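Local coordinates for protein putative aldolase (Bacteroides vulgatus ATCC 8482, PDB 3DXI) that is of unknown function but is probably an aldolase-like member of the HMGL-like family, built on a closed eight-stranded TIM barrel, at residues W19-K24 / T220-G225; V26-L31 / I255-P260; N34-D39 / F248-N253; N203-I208 / K240-N245. One frame throughout, in Å; residues are numbered along the deposited sequence.

Contact 1. Residues W19-K24 / T220-G225; sequences WDFNSK and TGMGRG
At the C-terminal end of a TIM barrel's strands, Phe-21 and Trp-19 of the first beta-alpha loop meet Met-222 and Arg-224 of the last one, which follows strand 214-217. The two loops thus touch across the seam where the barrel closes, on the rim where TIM-barrel enzymes usually place their active sites. Contact is made by side chains alone, since the nearest CA atoms, those of Trp-19 and Gly-223, stay 11.4 Å apart. Met-222, modelled as selenomethionine, sends its CG away from the backbone N (chi1 -174°) and runs on extended, which carries its methyl across to the first loop. There CE of Met-222 reaches the edge of the Phe-21 ring, near the ring plane, 4.2 Å from CE1 of Phe-21, the two side chains coming from opposite directions. A long, unbranched apolar chain suits this buried spot, which Leu-10, Phe-57 and Leu-261 also line around Phe-21. Gly-221 and Gly-225 both have positive phi, a conformation glycine adopts easily, and so the loop can bend before and after Met-222 and Arg-224. Arg-224 bends at chi3 (67°), bringing its guanidinium to the rim of the Trp-19 indole with the two planes 48° apart. Because the approach is near the indole plane, it is van der Waals contact at an edge. The indole is fixed by NE1, which is hydrogen-bonded to Arg-11 O, and on the neighbouring stretch of the benzene rim NH2 of Arg-224 lies 3.9 Å from CZ2 of Trp-19.

Contact 2. Residues V26-L31 / I255-P260; sequences VDAYIL and ITTFTP
The rings of Tyr-29 and Phe-258 meet at a slant between two outer helices of the TIM barrel, CD1 of Tyr-29 lying 4.0 Å from CE2 of Phe-258 and nearly as close to its CZ. Around them, Thr-9 and Leu-10 touch the Tyr-29 side chain, while Thr-9, Ile-25 and Ile-219 touch that of Phe-258, so both aromatics are buried among the outer helices, helix 9-13 and the loop after strand 214-217. Tyr-29 has its CG anti to the backbone N (chi1 170°), which directs the ring inward, and its hydroxyl is hydrogen-bonded to Asp-7 OD1 on strand 4-7. A tyrosine fits here because it offers an apolar flank to the neighbouring helix and a polar end to the strand.

Nearer the surface the helices pass closely, with the CA atoms of Ala-28 and Thr-257 7.5 Å apart. The small CB of Ala-28 allows this and sits 4.1 Å from OG1 of Thr-257, with CG2 of the threonine just beyond. That hydroxyl finds its polar partner in Asn-253 O of its own helix.

Helix 248-265 is kinked where Pro-260, lacking an N-H, cannot bond to the turn before. Just ahead of it, Thr-259 OG1 donates to Ile-255 O over 2.9 Å, approaching 46° above the carbonyl plane.

Contact 3. Residues N34-D39 / F248-N253; sequences NELPID and FNVLGN
Hydrophobic contact joins Leu-36 and Glu-35 to Val-250 and Leu-251, and Val-250 divides its two methyls between the first pair. CG1 of Val-250 packs 4.0 Å from CG of Leu-36, the two side chains slanting past each other. CG2 of Val-250 takes the other neighbour, lying 4.0 Å from CB of Glu-35, whose chain crosses the valine at about a right angle and brings its carboxylate alongside the same methyl. Leu-36 also reaches the next residue of the helix, its CD2 being 4.2 Å from CB of Leu-251. A beta-branched valine, offering two methyls from a short stem, suits a helix surface that must meet two consecutive residues, while Glu-35 contributes its aliphatic part and keeps a charged end at the exposed margin.

Hydrogen bonding does not cross the interface and instead shapes each side. Pro-37 is the centre of an inverse gamma turn, closed by Ile-38 N to Leu-36 O at 2.7 Å; the proline ring readily holds the required phi, here -74°. On the helix, Gly-252 N bonds to Phe-248 O at 2.8 Å, and Asp-247 OD1 accepts from Val-250 N.

Contact with the second subunit follows close by, where Phe-248 N bonds to Asn-298 OD1 of that chain. The arrangement belongs to the beta-alpha barrel: the alpha-beta turn between helix 23-34 and strand 40-45 rests on the start of helix 248-265.

Contact 4. Residues N203-I208 / K240-N245; sequences NSITAI and KHHGLN
His-242 has its CG anti to the carbonyl carbon (chi1 -68°), and Ile-208 has CG2 anti to its backbone N, an arrangement that aims the imidazole and this methyl branch at each other. They cross at a slant: CG2 of Ile-208 lies 4.0 Å from NE2 of His-242 and 4.1 Å from its CD2. One helical turn earlier, CG2 of Ile-205 stands 4.3 Å from CE1 of His-242, so the far end of the ring rests against two isoleucine methyls from the same helix side. Beta-branched isoleucines suit this, each presenting a methyl close to the backbone. Ile-205 also packs on Tyr-237 and Leu-238 of helix 231-241.

The backbones stay well separated, Ile-205 and His-242 having CA atoms 9.9 Å apart, and the imidazole spans the gap. His-242 is where the chain leaves helix 231-241, and Gly-243 follows with the positive phi (63°) that glycine tolerates easily. The contact thus ties together the outer helices that follow the seventh and eighth barrel strands.

NE2 is also hydrogen-bonded to Asp-209 OD1, beside Ile-208. An apolar cradle next to a carboxylate suggests that the imidazole is restrained in rotation, with NE2 probably carrying a proton toward Asp-209.

Contacts 1, 2 and 3 follow one seam of the barrel from the C-terminal ends of the strands to the opposite end. Contacts 1 and 2, with centres 9 Å apart, share helix 23-34 and touch through Met-222 and Phe-258; contacts 2 and 3, 11 Å apart, share helix 248-265. Contact 4 sits about 16 Å from contact 3 between centres and meets it where Pro-37 packs on Leu-244. Along the chain the first segments of contacts 1 to 3 come in order, then the segments of contact 4 bracket the eighth strand and residues 220-225, and 248-253 and 255-260 come last. Late residues thereby close the barrel onto its beginning; contacts 3 and 4, and contact 2 through Ile-255, border the second subunit.

Contact 1. Residues W19-K24 / T220-G225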
loop_
_atom_site.group_PDB
_atom_site.type_symbol
_atom_site.label_atom_id
_atom_site.label_comp_id
_atom_site.label_asym_id
_atom_site.label_seq_id
_atom_site.Cartn_x
_atom_site.Cartn_y
_atom_site.Cartn_z
ATOM N N TRP A 19 -2.639 18.036 18.524
ATOM C CA TRP A 19 -3.587 18.791 17.718
ATOM C C TRP A 19 -3.206 20.264 17.593
ATOM O O TRP A 19 -4.054 21.128 17.370
ATOM C CB TRP A 19 -5.003 18.643 18.289
ATOM C CG TRP A 19 -5.599 17.312 17.952
ATOM C CD1 TRP A 19 -6.261 16.979 16.800
ATOM C CD2 TRP A 19 -5.482 16.101 18.713
ATOM N NE1 TRP A 19 -6.551 15.636 16.793
ATOM C CE2 TRP A 19 -6.085 15.073 17.953
ATOM C CE3 TRP A 19 -4.918 15.784 19.956
ATOM C CZ2 TRP A 19 -6.145 13.747 18.402
ATOM C CZ3 TRP A 19 -4.976 14.466 20.401
ATOM C CH2 TRP A 19 -5.584 13.463 19.624
ATOM N N ASP A 20 -1.920 20.550 17.753
ATOM C CA ASP A 20 -1.444 21.913 17.598
ATOM C C ASP A 20 -0.837 22.016 16.214
ATOM O O ASP A 20 -0.054 21.164 15.803
ATOM C CB ASP A 20 -0.393 22.273 18.650
ATOM C CG ASP A 20 -1.009 22.646 19.988
ATOM O OD1 ASP A 20 -1.931 23.498 19.998
ATOM O OD2 ASP A 20 -0.565 22.092 21.022
ATOM N N PHE A 21 -1.239 23.051 15.492
ATOM C CA PHE A 21 -0.745 23.310 14.153
ATOM C C PHE A 21 -0.657 24.818 14.048
ATOM O O PHE A 21 -1.635 25.518 14.308
ATOM C CB PHE A 21 -1.715 22.774 13.097
ATOM C CG PHE A 21 -1.748 21.272 13.001
ATOM C CD1 PHE A 21 -0.660 20.568 12.495
ATOM C CD2 PHE A 21 -2.872 20.563 13.413
ATOM C CE1 PHE A 21 -0.693 19.174 12.398
ATOM C CE2 PHE A 21 -2.915 19.175 13.321
ATOM C CZ PHE A 21 -1.821 18.478 12.811
ATOM N N ASN A 22 0.520 25.313 13.691
ATOM C CA ASN A 22 0.744 26.745 13.550
ATOM C C ASN A 22 -0.006 27.260 12.318
ATOM O O ASN A 22 -0.238 26.509 11.366
ATOM C CB ASN A 22 2.246 27.000 13.447
ATOM C CG ASN A 22 2.989 26.587 14.717
ATOM O OD1 ASN A 22 4.134 26.123 14.669
ATOM N ND2 ASN A 22 2.338 26.767 15.863
ATOM N N SER A 23 -0.388 28.536 12.347
ATOM C CA SER A 23 -1.150 29.164 11.267
ATOM C C SER A 23 -0.555 29.004 9.873
ATOM O O SER A 23 -1.287 28.973 8.882
ATOM C CB SER A 23 -1.352 30.657 11.556
ATOM O OG SER A 23 -0.161 31.387 11.309
ATOM N N LYS A 24 0.765 28.914 9.777
ATOM C CA LYS A 24 1.379 28.759 8.466
ATOM C C LYS A 24 0.989 27.422 7.835
ATOM O O LYS A 24 0.672 27.357 6.645
ATOM C CB LYS A 24 2.899 28.893 8.569
ATOM C CG LYS A 24 3.399 30.340 8.461
ATOM C CD LYS A 24 2.638 31.296 9.393
ATOM C CE LYS A 24 3.298 32.679 9.448
ATOM N NZ LYS A 24 2.533 33.665 10.279
ATOM N N THR A 220 -0.625 12.519 2.960
ATOM C CA THR A 220 0.456 11.591 3.304
ATOM C C THR A 220 -0.028 10.467 4.212
ATOM O O THR A 220 0.778 9.752 4.800
ATOM C CB THR A 220 1.695 12.278 3.968
ATOM O OG1 THR A 220 1.343 12.797 5.250
ATOM C CG2 THR A 220 2.227 13.410 3.092
ATOM N N GLY A 221 -1.349 10.305 4.307
ATOM C CA GLY A 221 -1.921 9.258 5.144
ATOM C C GLY A 221 -1.770 9.524 6.632
ATOM O O GLY A 221 -2.006 8.644 7.459
HETATM N N MSE A 222 -1.380 10.747 6.973
HETATM C CA MSE A 222 -1.182 11.144 8.366
HETATM C C MSE A 222 -2.325 10.671 9.255
HETATM O O MSE A 222 -3.502 10.931 8.984
HETATM C CB MSE A 222 -1.033 12.667 8.471
HETATM C CG MSE A 222 -0.678 13.170 9.867
HETATM SE SE MSE A 222 -0.443 15.101 9.901
HETATM C CE MSE A 222 0.610 15.283 11.521
ATOM N N GLY A 223 -1.953 9.970 10.321
ATOM C CA GLY A 223 -2.915 9.430 11.262
ATOM C C GLY A 223 -2.129 8.570 12.230
ATOM O O GLY A 223 -0.976 8.243 11.959
ATOM N N ARG A 224 -2.724 8.202 13.357
ATOM C CA ARG A 224 -1.997 7.389 14.323
ATOM C C ARG A 224 -1.655 6.005 13.770
ATOM O O ARG A 224 -2.386 5.446 12.942
ATOM C CB ARG A 224 -2.794 7.268 15.631
ATOM C CG ARG A 224 -4.221 6.774 15.471
ATOM C CD ARG A 224 -4.919 6.675 16.832
ATOM N NE ARG A 224 -5.141 7.976 17.467
ATOM C CZ ARG A 224 -6.203 8.750 17.249
ATOM N NH1 ARG A 224 -7.152 8.357 16.406
ATOM N NH2 ARG A 224 -6.323 9.914 17.879
ATOM N N GLY A 225 -0.525 5.468 14.222
ATOM C CA GLY A 225 -0.089 4.155 13.778
ATOM C C GLY A 225 0.204 4.056 12.293
ATOM O O GLY A 225 0.995 4.835 11.748
#

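Contact 2. Residues V26-L31 / I255-P260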
loop_
_atom_site.group_PDB
_atom_site.type_symbol
_atom_site.label_atom_id
_atom_site.label_comp_id
_atom_site.label_asym_id
_atom_site.label_seq_id
_atom_site.Cartn_x
_atom_site.Cartn_y
_atom_site.Cartn_z
ATOM N N VAL A 26 -1.649 25.564 8.814
ATOM C CA VAL A 26 -3.098 25.594 8.712
ATOM C C VAL A 26 -3.574 26.357 7.477
ATOM O O VAL A 26 -4.450 25.878 6.762
ATOM C CB VAL A 26 -3.731 26.198 9.988
ATOM C CG1 VAL A 26 -5.241 26.313 9.827
ATOM C CG2 VAL A 26 -3.404 25.316 11.183
ATOM N N ASP A 27 -2.998 27.533 7.223
ATOM C CA ASP A 27 -3.384 28.317 6.051
ATOM C C ASP A 27 -2.991 27.636 4.746
ATOM O O ASP A 27 -3.762 27.637 3.785
ATOM C CB ASP A 27 -2.765 29.716 6.095
ATOM C CG ASP A 27 -3.470 30.633 7.075
ATOM O OD1 ASP A 27 -4.584 30.288 7.512
ATOM O OD2 ASP A 27 -2.918 31.704 7.400
ATOM N N ALA A 28 -1.783 27.081 4.699
ATOM C CA ALA A 28 -1.326 26.384 3.504
ATOM C C ALA A 28 -2.300 25.231 3.222
ATOM O O ALA A 28 -2.727 25.024 2.082
ATOM C CB ALA A 28 0.085 25.848 3.719
ATOM N N TYR A 29 -2.649 24.488 4.271
ATOM C CA TYR A 29 -3.584 23.368 4.146
ATOM C C TYR A 29 -4.934 23.838 3.595
ATOM O O TYR A 29 -5.377 23.367 2.552
ATOM C CB TYR A 29 -3.796 22.683 5.506
ATOM C CG TYR A 29 -4.932 21.671 5.524
ATOM C CD1 TYR A 29 -4.802 20.427 4.901
ATOM C CD2 TYR A 29 -6.145 21.969 6.152
ATOM C CE1 TYR A 29 -5.849 19.506 4.900
ATOM C CE2 TYR A 29 -7.200 21.055 6.159
ATOM C CZ TYR A 29 -7.047 19.826 5.534
ATOM O OH TYR A 29 -8.080 18.921 5.552
ATOM N N ILE A 30 -5.579 24.772 4.289
ATOM C CA ILE A 30 -6.882 25.278 3.854
ATOM C C ILE A 30 -6.874 25.779 2.409
ATOM O O ILE A 30 -7.792 25.482 1.641
ATOM C CB ILE A 30 -7.380 26.414 4.778
ATOM C CG1 ILE A 30 -7.606 25.881 6.200
ATOM C CG2 ILE A 30 -8.669 27.010 4.226
ATOM C CD1 ILE A 30 -8.785 24.914 6.338
ATOM N N LEU A 31 -5.845 26.528 2.029
ATOM C CA LEU A 31 -5.768 27.051 0.667
ATOM C C LEU A 31 -5.523 25.963 -0.378
ATOM O O LEU A 31 -6.032 26.042 -1.497
ATOM C CB LEU A 31 -4.691 28.135 0.571
ATOM C CG LEU A 31 -5.023 29.391 1.387
ATOM C CD1 LEU A 31 -3.849 30.357 1.360
ATOM C CD2 LEU A 31 -6.278 30.049 0.828
ATOM N N ILE A 255 1.946 18.321 0.130
ATOM C CA ILE A 255 2.644 17.158 0.665
ATOM C C ILE A 255 3.920 17.679 1.324
ATOM O O ILE A 255 4.268 17.277 2.437
ATOM C CB ILE A 255 3.034 16.159 -0.452
ATOM C CG1 ILE A 255 1.791 15.393 -0.927
ATOM C CG2 ILE A 255 4.122 15.210 0.052
ATOM C CD1 ILE A 255 2.050 14.485 -2.109
ATOM N N THR A 256 4.608 18.579 0.627
ATOM C CA THR A 256 5.843 19.166 1.141
ATOM C C THR A 256 5.601 19.895 2.460
ATOM O O THR A 256 6.435 19.842 3.358
ATOM C CB THR A 256 6.461 20.156 0.129
ATOM O OG1 THR A 256 6.875 19.443 -1.043
ATOM C CG2 THR A 256 7.665 20.863 0.740
ATOM N N THR A 257 4.461 20.569 2.572
ATOM C CA THR A 257 4.123 21.285 3.794
ATOM C C THR A 257 4.139 20.327 4.992
ATOM O O THR A 257 4.667 20.656 6.056
ATOM C CB THR A 257 2.719 21.935 3.696
ATOM O OG1 THR A 257 2.719 22.934 2.671
ATOM C CG2 THR A 257 2.343 22.601 5.015
ATOM N N PHE A 258 3.578 19.133 4.798
ATOM C CA PHE A 258 3.486 18.133 5.859
ATOM C C PHE A 258 4.682 17.197 5.978
ATOM O O PHE A 258 4.705 16.328 6.855
ATOM C CB PHE A 258 2.208 17.312 5.663
ATOM C CG PHE A 258 0.958 18.032 6.092
ATOM C CD1 PHE A 258 0.559 18.023 7.427
ATOM C CD2 PHE A 258 0.203 18.754 5.174
ATOM C CE1 PHE A 258 -0.576 18.724 7.843
ATOM C CE2 PHE A 258 -0.938 19.461 5.578
ATOM C CZ PHE A 258 -1.326 19.445 6.914
ATOM N N THR A 259 5.683 17.380 5.117
ATOM C CA THR A 259 6.859 16.520 5.129
ATOM C C THR A 259 7.746 16.641 6.371
ATOM O O THR A 259 8.302 15.642 6.827
ATOM C CB THR A 259 7.668 16.706 3.825
ATOM O OG1 THR A 259 6.919 16.135 2.741
ATOM C CG2 THR A 259 9.027 16.016 3.904
ATOM N N PRO A 260 7.913 17.854 6.927
ATOM C CA PRO A 260 8.757 17.923 8.128
ATOM C C PRO A 260 8.157 17.088 9.264
ATOM O O PRO A 260 8.873 16.404 9.991
ATOM C CB PRO A 260 8.778 19.418 8.446
ATOM C CG PRO A 260 8.785 20.028 7.081
ATOM C CD PRO A 260 7.738 19.197 6.341
#

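Contact 3. Residues N34-D39 / F248-N253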
loop_
_atom_site.group_PDB
_atom_site.type_symbol
_atom_site.label_atom_id
_atom_site.label_comp_id
_atom_site.label_asym_id
_atom_site.label_seq_id
_atom_site.Cartn_x
_atom_site.Cartn_y
_atom_site.Cartn_z
ATOM N N ASN A 34 -8.641 24.234 -1.269
ATOM C CA ASN A 34 -9.493 25.014 -2.163
ATOM C C ASN A 34 -9.211 24.626 -3.616
ATOM O O ASN A 34 -10.109 24.653 -4.456
ATOM C CB ASN A 34 -9.234 26.522 -2.023
ATOM C CG ASN A 34 -9.948 27.141 -0.835
ATOM O OD1 ASN A 34 -10.792 26.509 -0.201
ATOM N ND2 ASN A 34 -9.621 28.397 -0.539
ATOM N N GLU A 35 -7.963 24.266 -3.909
ATOM C CA GLU A 35 -7.585 23.919 -5.277
ATOM C C GLU A 35 -7.462 22.433 -5.574
ATOM O O GLU A 35 -6.899 22.050 -6.601
ATOM C CB GLU A 35 -6.278 24.620 -5.654
ATOM C CG GLU A 35 -6.368 26.135 -5.607
ATOM C CD GLU A 35 -5.185 26.816 -6.265
ATOM O OE1 GLU A 35 -5.102 26.785 -7.513
ATOM O OE2 GLU A 35 -4.337 27.375 -5.535
ATOM N N LEU A 36 -7.973 21.598 -4.676
ATOM C CA LEU A 36 -7.942 20.153 -4.875
ATOM C C LEU A 36 -9.392 19.681 -4.931
ATOM O O LEU A 36 -10.272 20.299 -4.329
ATOM C CB LEU A 36 -7.190 19.462 -3.724
ATOM C CG LEU A 36 -5.672 19.697 -3.638
ATOM C CD1 LEU A 36 -5.102 19.073 -2.368
ATOM C CD2 LEU A 36 -4.996 19.099 -4.855
ATOM N N PRO A 37 -9.666 18.589 -5.662
ATOM C CA PRO A 37 -11.055 18.123 -5.726
ATOM C C PRO A 37 -11.540 17.431 -4.443
ATOM O O PRO A 37 -11.994 16.286 -4.478
ATOM C CB PRO A 37 -11.046 17.195 -6.946
ATOM C CG PRO A 37 -9.660 16.618 -6.911
ATOM C CD PRO A 37 -8.805 17.823 -6.583
ATOM N N ILE A 38 -11.434 18.140 -3.318
ATOM C CA ILE A 38 -11.869 17.644 -2.009
ATOM C C ILE A 38 -13.059 18.489 -1.553
ATOM O O ILE A 38 -12.962 19.710 -1.421
ATOM C CB ILE A 38 -10.740 17.732 -0.953
ATOM C CG1 ILE A 38 -9.717 16.614 -1.178
ATOM C CG2 ILE A 38 -11.320 17.620 0.445
ATOM C CD1 ILE A 38 -8.555 16.996 -2.053
ATOM N N ASP A 39 -14.174 17.815 -1.295
ATOM C CA ASP A 39 -15.427 18.454 -0.919
ATOM C C ASP A 39 -15.631 18.839 0.539
ATOM O O ASP A 39 -16.241 19.867 0.831
ATOM C CB ASP A 39 -16.568 17.550 -1.366
ATOM C CG ASP A 39 -16.407 17.110 -2.803
ATOM O OD1 ASP A 39 -16.646 17.942 -3.698
ATOM O OD2 ASP A 39 -16.017 15.947 -3.035
ATOM N N PHE A 248 -1.847 18.784 -9.641
ATOM C CA PHE A 248 -0.745 18.098 -8.992
ATOM C C PHE A 248 0.323 19.017 -8.417
ATOM O O PHE A 248 1.066 18.619 -7.519
ATOM C CB PHE A 248 -0.143 17.100 -9.973
ATOM C CG PHE A 248 -1.035 15.921 -10.242
ATOM C CD1 PHE A 248 -1.137 14.891 -9.313
ATOM C CD2 PHE A 248 -1.801 15.855 -11.405
ATOM C CE1 PHE A 248 -1.988 13.815 -9.537
ATOM C CE2 PHE A 248 -2.659 14.780 -11.640
ATOM C CZ PHE A 248 -2.753 13.757 -10.706
ATOM N N ASN A 249 0.403 20.241 -8.931
ATOM C CA ASN A 249 1.385 21.193 -8.430
ATOM C C ASN A 249 1.018 21.493 -6.984
ATOM O O ASN A 249 1.876 21.454 -6.099
ATOM C CB ASN A 249 1.381 22.477 -9.273
ATOM C CG ASN A 249 2.073 22.292 -10.621
ATOM O OD1 ASN A 249 2.364 21.171 -11.034
ATOM N ND2 ASN A 249 2.332 23.399 -11.315
ATOM N N VAL A 250 -0.265 21.771 -6.752
ATOM C CA VAL A 250 -0.769 22.044 -5.409
ATOM C C VAL A 250 -0.628 20.795 -4.533
ATOM O O VAL A 250 -0.233 20.884 -3.378
ATOM C CB VAL A 250 -2.266 22.464 -5.437
ATOM C CG1 VAL A 250 -2.836 22.485 -4.023
ATOM C CG2 VAL A 250 -2.409 23.851 -6.076
ATOM N N LEU A 251 -0.954 19.631 -5.088
ATOM C CA LEU A 251 -0.858 18.388 -4.336
ATOM C C LEU A 251 0.580 18.182 -3.848
ATOM O O LEU A 251 0.809 17.857 -2.684
ATOM C CB LEU A 251 -1.306 17.207 -5.211
ATOM C CG LEU A 251 -1.490 15.840 -4.540
ATOM C CD1 LEU A 251 -2.397 15.966 -3.318
ATOM C CD2 LEU A 251 -2.096 14.873 -5.551
ATOM N N GLY A 252 1.547 18.377 -4.738
ATOM C CA GLY A 252 2.939 18.222 -4.353
ATOM C C GLY A 252 3.349 19.229 -3.292
ATOM O O GLY A 252 4.098 18.901 -2.368
ATOM N N ASN A 253 2.866 20.463 -3.414
ATOM C CA ASN A 253 3.210 21.487 -2.439
ATOM C C ASN A 253 2.619 21.217 -1.059
ATOM O O ASN A 253 3.274 21.457 -0.048
ATOM C CB ASN A 253 2.772 22.874 -2.915
ATOM C CG ASN A 253 3.539 23.341 -4.141
ATOM O OD1 ASN A 253 4.672 22.914 -4.377
ATOM N ND2 ASN A 253 2.928 24.226 -4.923
#

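Contact 4. Residues N203-I208 / K240-N245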
loop_
_atom_site.group_PDB
_atom_site.type_symbol
_atom_site.label_atom_id
_atom_site.label_comp_id
_atom_site.label_asym_id
_atom_site.label_seq_id
_atom_site.Cartn_x
_atom_site.Cartn_y
_atom_site.Cartn_z
ATOM N N ASN A 203 -9.429 -0.737 -1.331
ATOM C CA ASN A 203 -10.724 -0.857 -0.657
ATOM C C ASN A 203 -11.588 0.344 -1.062
ATOM O O ASN A 203 -12.775 0.199 -1.349
ATOM C CB ASN A 203 -10.580 -0.848 0.871
ATOM C CG ASN A 203 -10.093 -2.170 1.434
ATOM O OD1 ASN A 203 -10.314 -3.229 0.853
ATOM N ND2 ASN A 203 -9.452 -2.113 2.594
ATOM N N SER A 204 -10.985 1.530 -1.074
ATOM C CA SER A 204 -11.705 2.752 -1.433
ATOM C C SER A 204 -12.174 2.730 -2.888
ATOM O O SER A 204 -13.316 3.075 -3.185
ATOM C CB SER A 204 -10.826 3.980 -1.174
ATOM O OG SER A 204 -10.401 4.024 0.184
ATOM N N ILE A 205 -11.301 2.319 -3.797
ATOM C CA ILE A 205 -11.680 2.251 -5.200
ATOM C C ILE A 205 -12.814 1.237 -5.376
ATOM O O ILE A 205 -13.719 1.439 -6.188
ATOM C CB ILE A 205 -10.477 1.847 -6.085
ATOM C CG1 ILE A 205 -9.368 2.897 -5.966
ATOM C CG2 ILE A 205 -10.915 1.710 -7.545
ATOM C CD1 ILE A 205 -9.791 4.301 -6.386
ATOM N N THR A 206 -12.766 0.153 -4.605
ATOM C CA THR A 206 -13.784 -0.894 -4.668
ATOM C C THR A 206 -15.140 -0.318 -4.256
ATOM O O THR A 206 -16.163 -0.591 -4.890
ATOM C CB THR A 206 -13.416 -2.085 -3.740
ATOM O OG1 THR A 206 -12.210 -2.701 -4.207
ATOM C CG2 THR A 206 -14.529 -3.121 -3.725
ATOM N N ALA A 207 -15.133 0.491 -3.200
ATOM C CA ALA A 207 -16.346 1.126 -2.705
ATOM C C ALA A 207 -16.830 2.152 -3.728
ATOM O O ALA A 207 -18.026 2.213 -4.052
ATOM C CB ALA A 207 -16.076 1.799 -1.357
ATOM N N ILE A 208 -15.900 2.948 -4.245
ATOM C CA ILE A 208 -16.240 3.965 -5.236
ATOM C C ILE A 208 -16.945 3.336 -6.443
ATOM O O ILE A 208 -18.008 3.806 -6.868
ATOM C CB ILE A 208 -14.976 4.735 -5.720
ATOM C CG1 ILE A 208 -14.444 5.624 -4.585
ATOM C CG2 ILE A 208 -15.310 5.588 -6.949
ATOM C CD1 ILE A 208 -13.130 6.343 -4.879
ATOM N N LYS A 240 -6.255 9.219 -13.194
ATOM C CA LYS A 240 -5.974 8.300 -14.293
ATOM C C LYS A 240 -7.166 7.420 -14.692
ATOM O O LYS A 240 -7.531 7.347 -15.866
ATOM C CB LYS A 240 -4.791 7.392 -13.926
ATOM C CG LYS A 240 -4.559 6.232 -14.883
ATOM C CD LYS A 240 -4.230 6.721 -16.283
ATOM C CE LYS A 240 -3.996 5.548 -17.216
ATOM N NZ LYS A 240 -3.704 5.992 -18.599
ATOM N N HIS A 241 -7.769 6.760 -13.711
ATOM C CA HIS A 241 -8.871 5.832 -13.962
ATOM C C HIS A 241 -10.305 6.342 -13.885
ATOM O O HIS A 241 -11.219 5.669 -14.353
ATOM C CB HIS A 241 -8.721 4.635 -13.029
ATOM C CG HIS A 241 -7.450 3.873 -13.235
ATOM N ND1 HIS A 241 -7.269 2.998 -14.286
ATOM C CD2 HIS A 241 -6.285 3.877 -12.544
ATOM C CE1 HIS A 241 -6.049 2.491 -14.229
ATOM N NE2 HIS A 241 -5.431 3.010 -13.181
ATOM N N HIS A 242 -10.517 7.514 -13.304
ATOM C CA HIS A 242 -11.875 8.034 -13.198
ATOM C C HIS A 242 -12.060 9.416 -13.807
ATOM O O HIS A 242 -13.093 10.040 -13.611
ATOM C CB HIS A 242 -12.317 8.043 -11.732
ATOM C CG HIS A 242 -12.495 6.674 -11.150
ATOM N ND1 HIS A 242 -11.475 5.750 -11.096
ATOM C CD2 HIS A 242 -13.584 6.063 -10.627
ATOM C CE1 HIS A 242 -11.927 4.626 -10.565
ATOM N NE2 HIS A 242 -13.204 4.790 -10.273
ATOM N N GLY A 243 -11.059 9.884 -14.545
ATOM C CA GLY A 243 -11.139 11.187 -15.180
ATOM C C GLY A 243 -11.248 12.377 -14.240
ATOM O O GLY A 243 -11.773 13.417 -14.621
ATOM N N LEU A 244 -10.750 12.242 -13.017
ATOM C CA LEU A 244 -10.825 13.342 -12.058
ATOM C C LEU A 244 -9.717 14.354 -12.314
ATOM O O LEU A 244 -8.539 14.013 -12.246
ATOM C CB LEU A 244 -10.696 12.817 -10.621
ATOM C CG LEU A 244 -10.909 13.831 -9.492
ATOM C CD1 LEU A 244 -12.373 14.255 -9.480
ATOM C CD2 LEU A 244 -10.522 13.223 -8.154
ATOM N N ASN A 245 -10.085 15.595 -12.617
ATOM C CA ASN A 245 -9.074 16.617 -12.842
ATOM C C ASN A 245 -8.426 16.970 -11.507
ATOM O O ASN A 245 -9.113 17.221 -10.521
ATOM C CB ASN A 245 -9.684 17.870 -13.471
ATOM C CG ASN A 245 -8.677 19.003 -13.593
ATOM O OD1 ASN A 245 -7.526 18.788 -13.984
ATOM N ND2 ASN A 245 -9.108 20.219 -13.267
#